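Local coordinates for ThiJ/PfpI family protein (Pseudomonas syringae pv. tomato, PDB 3EWN) that is of unknown function but belongs to the DJ-1/PfpI family, whose members share a fold with the class I glutamine amidotransferases, at residues 93-96 and 97-100; 111-114 and 115-118; 163-167 and 168-172; 218-221 and 222-225. All coordinates share one frame; numbering follows the deposited sequence.

Contact 1. Residues 93-96 and 97-100; sequences GTDG and TLAA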
loop_
_atom_site.group_PDB
_atom_site.type_symbol
_atom_site.label_atom_id
_atom_site.label_comp_id
_atom_site.label_asym_id
_atom_site.label_seq_id
_atom_site.Cartn_x
_atom_site.Cartn_y
_atom_site.Cartn_z
ATOM N N GLY A 93 -9.402 -4.201 8.690
ATOM C CA GLY A 93 -9.403 -3.052 9.578
ATOM C C GLY A 93 -9.853 -3.582 10.928
ATOM O O GLY A 93 -9.720 -4.778 11.182
ATOM N N THR A 94 -10.388 -2.730 11.800
ATOM C CA THR A 94 -10.837 -3.210 13.106
ATOM C C THR A 94 -12.312 -2.903 13.350
ATOM O O THR A 94 -13.183 -3.610 12.843
ATOM C CB THR A 94 -9.983 -2.614 14.243
ATOM O OG1 THR A 94 -9.996 -1.187 14.160
ATOM C CG2 THR A 94 -8.547 -3.103 14.131
ATOM N N ASP A 95 -12.603 -1.855 14.118
ATOM C CA ASP A 95 -13.996 -1.507 14.387
ATOM C C ASP A 95 -14.770 -1.250 13.096
ATOM O O ASP A 95 -15.957 -1.563 13.006
ATOM C CB ASP A 95 -14.091 -0.278 15.300
ATOM C CG ASP A 95 -13.759 -0.600 16.753
ATOM O OD1 ASP A 95 -13.819 -1.787 17.132
ATOM O OD2 ASP A 95 -13.453 0.337 17.517
ATOM N N GLY A 96 -14.094 -0.685 12.098
ATOM C CA GLY A 96 -14.751 -0.417 10.831
ATOM C C GLY A 96 -15.127 -1.702 10.118
ATOM O O GLY A 96 -16.144 -1.771 9.424
ATOM N N THR A 97 -14.295 -2.722 10.294
ATOM C CA THR A 97 -14.504 -4.029 9.685
ATOM C C THR A 97 -15.651 -4.768 10.374
ATOM O O THR A 97 -16.442 -5.455 9.724
ATOM C CB THR A 97 -13.232 -4.880 9.795
ATOM O OG1 THR A 97 -12.145 -4.189 9.165
ATOM C CG2 THR A 97 -13.436 -6.242 9.134
ATOM N N LEU A 98 -15.728 -4.637 11.696
ATOM C CA LEU A 98 -16.790 -5.280 12.458
ATOM C C LEU A 98 -18.114 -4.641 12.054
ATOM O O LEU A 98 -19.134 -5.321 11.929
ATOM C CB LEU A 98 -16.546 -5.100 13.959
ATOM C CG LEU A 98 -15.272 -5.760 14.497
ATOM C CD1 LEU A 98 -15.015 -5.301 15.926
ATOM C CD2 LEU A 98 -15.421 -7.283 14.433
ATOM N N ALA A 99 -18.095 -3.327 11.856
ATOM C CA ALA A 99 -19.298 -2.610 11.452
ATOM C C ALA A 99 -19.732 -3.091 10.070
ATOM O O ALA A 99 -20.907 -3.360 9.837
ATOM C CB ALA A 99 -19.038 -1.105 11.426
ATOM N N ALA A 100 -18.781 -3.198 9.151
ATOM C CA ALA A 100 -19.098 -3.660 7.804
ATOM C C ALA A 100 -19.627 -5.097 7.823
ATOM O O ALA A 100 -20.565 -5.428 7.098
ATOM C CB ALA A 100 -17.863 -3.567 6.912
#

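Contact 2. Residues 111-114 and 115-118; sequences ADRG and ARAK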
loop_
_atom_site.group_PDB
_atom_site.type_symbol
_atom_site.label_atom_id
_atom_site.label_comp_id
_atom_site.label_asym_id
_atom_site.label_seq_id
_atom_site.Cartn_x
_atom_site.Cartn_y
_atom_site.Cartn_z
ATOM N N ALA A 111 -22.883 -11.352 -0.305
ATOM C CA ALA A 111 -23.474 -12.667 -0.516
ATOM C C ALA A 111 -23.930 -12.847 -1.960
ATOM O O ALA A 111 -23.702 -13.892 -2.567
ATOM C CB ALA A 111 -24.654 -12.872 0.432
ATOM N N ASP A 112 -24.585 -11.828 -2.505
ATOM C CA ASP A 112 -25.070 -11.896 -3.880
ATOM C C ASP A 112 -23.927 -12.004 -4.885
ATOM O O ASP A 112 -23.862 -12.948 -5.671
ATOM C CB ASP A 112 -25.908 -10.666 -4.215
ATOM C CG ASP A 112 -26.368 -10.662 -5.656
ATOM O OD1 ASP A 112 -27.234 -11.493 -6.005
ATOM O OD2 ASP A 112 -25.855 -9.843 -6.444
ATOM N N ARG A 113 -23.024 -11.032 -4.861
ATOM C CA ARG A 113 -21.898 -11.039 -5.783
ATOM C C ARG A 113 -21.028 -12.275 -5.591
ATOM O O ARG A 113 -20.499 -12.822 -6.556
ATOM C CB ARG A 113 -21.063 -9.772 -5.602
ATOM C CG ARG A 113 -21.836 -8.497 -5.903
ATOM C CD ARG A 113 -22.449 -8.543 -7.304
ATOM N NE ARG A 113 -22.972 -7.244 -7.722
ATOM C CZ ARG A 113 -24.039 -6.654 -7.194
ATOM N NH1 ARG A 113 -24.720 -7.247 -6.222
ATOM N NH2 ARG A 113 -24.418 -5.461 -7.629
ATOM N N GLY A 114 -20.886 -12.716 -4.344
ATOM C CA GLY A 114 -20.076 -13.889 -4.067
ATOM C C GLY A 114 -20.638 -15.169 -4.667
ATOM O O GLY A 114 -19.899 -16.118 -4.932
ATOM N N ALA A 115 -21.947 -15.202 -4.888
ATOM C CA ALA A 115 -22.584 -16.384 -5.460
ATOM C C ALA A 115 -22.205 -16.596 -6.924
ATOM O O ALA A 115 -22.346 -17.700 -7.448
ATOM C CB ALA A 115 -24.103 -16.277 -5.326
ATOM N N ARG A 116 -21.713 -15.548 -7.581
ATOM C CA ARG A 116 -21.348 -15.650 -8.989
ATOM C C ARG A 116 -19.904 -15.271 -9.327
ATOM O O ARG A 116 -19.457 -15.486 -10.452
ATOM C CB ARG A 116 -22.299 -14.794 -9.826
ATOM C CG ARG A 116 -23.760 -15.211 -9.739
ATOM C CD ARG A 116 -24.621 -14.298 -10.594
ATOM N NE ARG A 116 -24.537 -12.915 -10.140
ATOM C CZ ARG A 116 -25.129 -12.449 -9.047
ATOM N NH1 ARG A 116 -25.864 -13.256 -8.291
ATOM N NH2 ARG A 116 -24.971 -11.178 -8.700
ATOM N N ALA A 117 -19.172 -14.718 -8.364
ATOM C CA ALA A 117 -17.792 -14.312 -8.614
ATOM C C ALA A 117 -16.881 -15.502 -8.895
ATOM O O ALA A 117 -16.988 -16.542 -8.246
ATOM C CB ALA A 117 -17.258 -13.514 -7.418
ATOM N N LYS A 118 -15.982 -15.349 -9.863
ATOM C CA LYS A 118 -15.054 -16.424 -10.209
ATOM C C LYS A 118 -14.108 -16.663 -9.034
ATOM O O LYS A 118 -13.763 -17.804 -8.714
ATOM C CB LYS A 118 -14.259 -16.051 -11.465
ATOM C CG LYS A 118 -13.446 -17.200 -12.041
ATOM C CD LYS A 118 -12.749 -16.807 -13.340
ATOM C CE LYS A 118 -11.936 -17.972 -13.899
ATOM N NZ LYS A 118 -11.217 -17.626 -15.159
HETATM O O HOH W 1 -18.428 -17.886 -6.507
#

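Contact 3. Residues 163-167 and 168-172; sequences VVRDR and NRITG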
loop_
_atom_site.group_PDB
_atom_site.type_symbol
_atom_site.label_atom_id
_atom_site.label_comp_id
_atom_site.label_asym_id
_atom_site.label_seq_id
_atom_site.Cartn_x
_atom_site.Cartn_y
_atom_site.Cartn_z
ATOM N N VAL A 163 -0.880 -16.742 2.705
ATOM C CA VAL A 163 -1.838 -16.758 1.606
ATOM C C VAL A 163 -2.445 -18.151 1.568
ATOM O O VAL A 163 -1.723 -19.143 1.524
ATOM C CB VAL A 163 -1.167 -16.468 0.245
ATOM C CG1 VAL A 163 -2.201 -16.558 -0.871
ATOM C CG2 VAL A 163 -0.525 -15.087 0.262
ATOM N N VAL A 164 -3.771 -18.221 1.590
ATOM C CA VAL A 164 -4.461 -19.505 1.577
ATOM C C VAL A 164 -5.441 -19.611 0.422
ATOM O O VAL A 164 -6.255 -18.712 0.203
ATOM C CB VAL A 164 -5.255 -19.722 2.893
ATOM C CG1 VAL A 164 -6.032 -21.037 2.828
ATOM C CG2 VAL A 164 -4.312 -19.719 4.080
ATOM N N ARG A 165 -5.348 -20.703 -0.334
ATOM C CA ARG A 165 -6.279 -20.917 -1.426
ATOM C C ARG A 165 -7.024 -22.228 -1.231
ATOM O O ARG A 165 -6.430 -23.257 -0.945
ATOM C CB ARG A 165 -5.581 -20.946 -2.787
ATOM C CG ARG A 165 -6.586 -21.214 -3.903
ATOM C CD ARG A 165 -5.997 -21.190 -5.301
ATOM N NE ARG A 165 -7.054 -21.423 -6.284
ATOM C CZ ARG A 165 -6.870 -21.452 -7.599
ATOM N NH1 ARG A 165 -5.661 -21.261 -8.107
ATOM N NH2 ARG A 165 -7.902 -21.665 -8.407
ATOM N N ASP A 166 -8.339 -22.169 -1.366
ATOM C CA ASP A 166 -9.180 -23.352 -1.245
ATOM C C ASP A 166 -10.212 -23.175 -2.348
ATOM O O ASP A 166 -11.136 -22.371 -2.220
ATOM C CB ASP A 166 -9.858 -23.389 0.122
ATOM C CG ASP A 166 -10.745 -24.610 0.302
ATOM O OD1 ASP A 166 -10.911 -25.387 -0.664
ATOM O OD2 ASP A 166 -11.281 -24.786 1.413
ATOM N N ARG A 167 -10.049 -23.928 -3.430
ATOM C CA ARG A 167 -10.946 -23.818 -4.562
ATOM C C ARG A 167 -10.889 -22.372 -5.064
ATOM O O ARG A 167 -9.805 -21.873 -5.370
ATOM C CB ARG A 167 -12.361 -24.239 -4.150
ATOM C CG ARG A 167 -12.508 -25.764 -4.049
ATOM C CD ARG A 167 -13.689 -26.167 -3.179
ATOM N NE ARG A 167 -13.393 -25.974 -1.762
ATOM C CZ ARG A 167 -14.296 -26.056 -0.794
ATOM N NH1 ARG A 167 -13.931 -25.867 0.468
ATOM N NH2 ARG A 167 -15.566 -26.318 -1.089
ATOM N N ASN A 168 -12.023 -21.686 -5.141
ATOM C CA ASN A 168 -11.991 -20.315 -5.632
ATOM C C ASN A 168 -11.972 -19.260 -4.525
ATOM O O ASN A 168 -12.294 -18.099 -4.761
ATOM C CB ASN A 168 -13.158 -20.075 -6.592
ATOM C CG ASN A 168 -14.474 -19.911 -5.878
ATOM O OD1 ASN A 168 -14.740 -20.577 -4.876
ATOM N ND2 ASN A 168 -15.317 -19.027 -6.398
ATOM N N ARG A 169 -11.595 -19.676 -3.320
ATOM C CA ARG A 169 -11.482 -18.766 -2.184
ATOM C C ARG A 169 -9.995 -18.545 -1.944
ATOM O O ARG A 169 -9.265 -19.494 -1.667
ATOM C CB ARG A 169 -12.093 -19.379 -0.916
ATOM C CG ARG A 169 -13.533 -18.980 -0.623
ATOM C CD ARG A 169 -14.497 -19.450 -1.704
ATOM N NE ARG A 169 -15.877 -19.356 -1.237
ATOM C CZ ARG A 169 -16.943 -19.655 -1.972
ATOM N NH1 ARG A 169 -16.792 -20.067 -3.224
ATOM N NH2 ARG A 169 -18.158 -19.560 -1.451
ATOM N N ILE A 170 -9.545 -17.300 -2.059
ATOM C CA ILE A 170 -8.139 -16.990 -1.830
ATOM C C ILE A 170 -8.065 -15.845 -0.829
ATOM O O ILE A 170 -8.589 -14.757 -1.072
ATOM C CB ILE A 170 -7.435 -16.603 -3.148
ATOM C CG1 ILE A 170 -7.610 -17.738 -4.165
ATOM C CG2 ILE A 170 -5.951 -16.338 -2.884
ATOM C CD1 ILE A 170 -7.011 -17.481 -5.530
ATOM N N THR A 171 -7.428 -16.103 0.307
ATOM C CA THR A 171 -7.319 -15.095 1.351
ATOM C C THR A 171 -5.880 -14.829 1.774
ATOM O O THR A 171 -5.039 -15.729 1.778
ATOM C CB THR A 171 -8.141 -15.505 2.603
ATOM O OG1 THR A 171 -7.784 -16.836 3.004
ATOM C CG2 THR A 171 -9.632 -15.454 2.306
ATOM N N GLY A 172 -5.606 -13.573 2.112
ATOM C CA GLY A 172 -4.279 -13.192 2.555
ATOM C C GLY A 172 -4.329 -12.864 4.033
ATOM O O GLY A 172 -5.380 -12.492 4.552
HETATM O O HOH W 2 -9.104 -18.740 1.558
#

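Contact 4. Residues 218-221 and 222-225; sequences APAH and VRTA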
loop_
_atom_site.group_PDB
_atom_site.type_symbol
_atom_site.label_atom_id
_atom_site.label_comp_id
_atom_site.label_asym_id
_atom_site.label_seq_id
_atom_site.Cartn_x
_atom_site.Cartn_y
_atom_site.Cartn_z
ATOM N N ALA A 218 9.188 -12.265 16.234
ATOM C CA ALA A 218 9.101 -11.021 16.985
ATOM C C ALA A 218 9.549 -11.253 18.423
ATOM O O ALA A 218 9.377 -12.346 18.964
ATOM C CB ALA A 218 7.672 -10.504 16.966
ATOM N N PRO A 219 10.148 -10.230 19.053
ATOM C CA PRO A 219 10.604 -10.366 20.441
ATOM C C PRO A 219 9.408 -10.749 21.302
ATOM O O PRO A 219 8.302 -10.272 21.065
ATOM C CB PRO A 219 11.120 -8.970 20.775
ATOM C CG PRO A 219 11.604 -8.462 19.443
ATOM C CD PRO A 219 10.515 -8.914 18.501
ATOM N N ALA A 220 9.620 -11.605 22.293
ATOM C CA ALA A 220 8.524 -12.024 23.158
ATOM C C ALA A 220 7.743 -10.840 23.729
ATOM O O ALA A 220 6.515 -10.870 23.782
ATOM C CB ALA A 220 9.055 -12.903 24.293
ATOM N N HIS A 221 8.444 -9.793 24.153
ATOM C CA HIS A 221 7.767 -8.636 24.724
ATOM C C HIS A 221 6.919 -7.877 23.706
ATOM O O HIS A 221 5.925 -7.245 24.064
ATOM C CB HIS A 221 8.781 -7.703 25.406
ATOM C CG HIS A 221 9.963 -7.348 24.561
ATOM N ND1 HIS A 221 10.016 -6.204 23.793
ATOM C CD2 HIS A 221 11.156 -7.967 24.393
ATOM C CE1 HIS A 221 11.189 -6.135 23.190
ATOM N NE2 HIS A 221 11.899 -7.193 23.538
ATOM N N VAL A 222 7.304 -7.942 22.436
ATOM C CA VAL A 222 6.525 -7.278 21.397
ATOM C C VAL A 222 5.257 -8.098 21.146
ATOM O O VAL A 222 4.157 -7.548 21.014
ATOM C CB VAL A 222 7.341 -7.146 20.091
ATOM C CG1 VAL A 222 6.445 -6.685 18.942
ATOM C CG2 VAL A 222 8.458 -6.140 20.297
ATOM N N ARG A 223 5.410 -9.417 21.088
ATOM C CA ARG A 223 4.266 -10.293 20.870
ATOM C C ARG A 223 3.250 -10.100 21.994
ATOM O O ARG A 223 2.066 -9.878 21.742
ATOM C CB ARG A 223 4.715 -11.758 20.816
ATOM C CG ARG A 223 3.554 -12.742 20.714
ATOM C CD ARG A 223 4.008 -14.166 20.434
ATOM N NE ARG A 223 4.999 -14.651 21.391
ATOM C CZ ARG A 223 6.313 -14.527 21.234
ATOM N NH1 ARG A 223 6.800 -13.929 20.154
ATOM N NH2 ARG A 223 7.141 -15.012 22.150
ATOM N N THR A 224 3.730 -10.177 23.233
ATOM C CA THR A 224 2.888 -10.017 24.417
ATOM C C THR A 224 2.152 -8.680 24.417
ATOM O O THR A 224 0.954 -8.618 24.709
ATOM C CB THR A 224 3.736 -10.106 25.708
ATOM O OG1 THR A 224 4.321 -11.408 25.805
ATOM C CG2 THR A 224 2.873 -9.844 26.937
ATOM N N ALA A 225 2.876 -7.614 24.094
ATOM C CA ALA A 225 2.301 -6.275 24.063
ATOM C C ALA A 225 1.212 -6.162 23.008
ATOM O O ALA A 225 0.128 -5.649 23.282
ATOM C CB ALA A 225 3.384 -5.247 23.788
#

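Contact 1. Residues 93-96 and 97-100
Thr94 O receives the first backbone bond of helix 95-100, from Leu98 N at 3.0 Å. Thr97 N also approaches this oxygen, at 2.9 Å, but its N-H is badly aimed and the bond is weak. Asp95 O and Gly96 O then accept from Ala99 N and Ala100 N, completing the ladder of a short helix. Thr94 is a reminder that position alone does not make a cap: it occupies the N-cap site, yet its side chain turns away and bonds to no backbone N-H of the first turn.

Thr97 returns to the loop before the helix. With OG1 set beside its own backbone N (chi1 -58°), the hydroxyl rests 2.8 Å from Gly93 N, where poor angles rule out a hydrogen bond; its strongest polar partner is the hydroxyl of Tyr31. Gly93 adopts backbone angles (phi 151°, psi -157°) suited to a residue without a side chain. On the side facing helix 231-240, Leu98 CD1 lies 3.9 Å from Asp95 OD1, while Leu98 CG rests 3.4 Å from Thr94 O.

That helix sets Phe233 and Leu240 against Leu98, and its Lys236 makes a salt bridge with Asp95. Thr97 and Ala100 instead face Ile129 of helix 126-132, so the short helix is wedged between two others.

Contact 2. Residues 111-114 and 115-118
Asp112 and Arg116, one helical turn apart, meet in a two-pronged salt bridge at the end of helix 104-114. NH2 of Arg116 reaches Asp112 OD2 at 2.8 Å and its NH1 reaches Asp112 OD1 at 3.2 Å, an end-on grip with one nitrogen to each oxygen. Both oxygens lie close to the guanidinium plane, but the carboxylate is turned by 52° and is met from above its own plane. A bend at chi3 (-61°) folds the arginine back, bringing Asp112 O over one face of its guanidinium. Arg113 NH1 makes a salt bridge to Asp112 OD2 as well, at 2.8 Å, which probably helps two like charges to share one small region; Asp84 adds a further carboxylate at Arg116 NE.

The packed side is that of Arg113 and Ala117, whose side chains both rest on Leu88 of strand 87-90. Arg113 O binds Ala117 N at 2.9 Å and Arg116 N at 3.2 Å, so one carbonyl gathers the chain as it leaves the helix. Looser is the side of the exposed Ala115, whose N bonds to Asp112 O at 3.1 Å and only weakly to Ala111 O. Here a water donates to Gly114 O and, at 2.6 Å, to Ala117 O, spanning the turn.

The turn is the helix-to-strand end of a beta-alpha-beta crossover, from strand 87-90 through helix 104-114 to the adjacent parallel strand 119-123.

Contact 3. Residues 163-167 and 168-172
Arg169 O accepts a hydrogen bond from Asp166 N at 2.8 Å, and the CA-H of Arg165 also approaches it, CA to O 3.3 Å. The return bond runs from Arg169 N to Asp166 O, and together the two close a type II' turn with Arg167 and Asn168 at its corners. Farther along, Val164 and Thr171 form a second hydrogen-bonded pair. A water beside them lies 2.7 Å from Thr171 OG1, a hydroxyl also bonded to Thr142 N.

The side chains brace the turn. Arg165 extends fully and its NE reaches Arg167 O at 2.9 Å, almost perfectly straight at 177°. Its CG meets Ile170 CG1 at 3.6 Å, the two side chains passing at a slant. Arg167 holds the Asp166 carboxylate side-on through NE and NH1, both from above the carboxylate plane. Next to it, Arg169 NH1 uses an in-plane lone pair of Asn168 OD1, at 2.7 Å. Tyr139 makes cation-pi contacts with both Arg167 and Arg169.

Ile170 packs against Phe181 and Met185 of helix 177-189, while strand 169-172 pairs with strand 119-123. This is a beta hairpin with a two-residue type II' turn, whose outer strand, 163-166, is the antiparallel edge strand, within this chain, of an otherwise parallel sheet.

Contact 4. Residues 218-221 and 222-225
The first turn of helix 220-229 begins at Pro219, a proline in the N-cap position whose carbonyl takes the opening bonds. Pro219 O receives Arg223 N at 3.0 Å, along with a weak bond from Val222 N. Ala220 O accepts from Thr224 N at 2.9 Å in a nearly straight bond (172°), and His221 O accepts from Ala225 N.

Arg223 reaches back past the start of the helix. Its chain is bent at chi3 (54°), which swings the guanidinium over the first turn and lets NH1 donate to Ala218 O at 3.3 Å; the nitrogen stands above that carbonyl plane. Ala220 O lies over one face of the guanidinium, and Ala220 CB touches Arg223 NH2 at 3.6 Å. An arginine placed so ties the residue before the N-cap to the helix itself.

Around the other side the contacts are van der Waals ones. Pro219 and Val222 lie side by side and point the same way, with Pro219 CD 3.9 Å from Val222 CG2. His221 puts CG between its backbone N and carbonyl carbon (chi1 50°), so the imidazole folds back over the proline: Pro219 CB sits 3.3 Å above its plane, toward the rim, while His221 ND1 approaches Val222 CG2 at 3.8 Å.

Pro219 and Val222 pack on Glu196 of the second subunit, in its helix 192-201, and His221 and Ala225 on Met15 of that subunit; within the chain, Ala212 of the preceding loop touches Ala218 and Pro219, and Met215 touches Arg223.

In the fold
Each contact is local, within one continuous run of eight to ten residues, so the four follow in series and none nests within or crosses another. Contacts 1 and 2 both belong to the connection from strand 87-90 to strand 119-123: the first opens helix 95-100, the second ends helix 104-114, and their centres lie 21 Å apart. Contact 3 closes the hairpin loop at the sheet edge. It meets contact 2 directly, through a probable hydrogen bond of 3.0 Å between Asn168 ND2 and Lys118 O, which ties the hairpin turn to the start of strand 119-123. Contact 4 starts the pair of C-terminal helices, its centre about 39 Å from that of contact 2; the second helix, 231-240, packs on one side of contact 1.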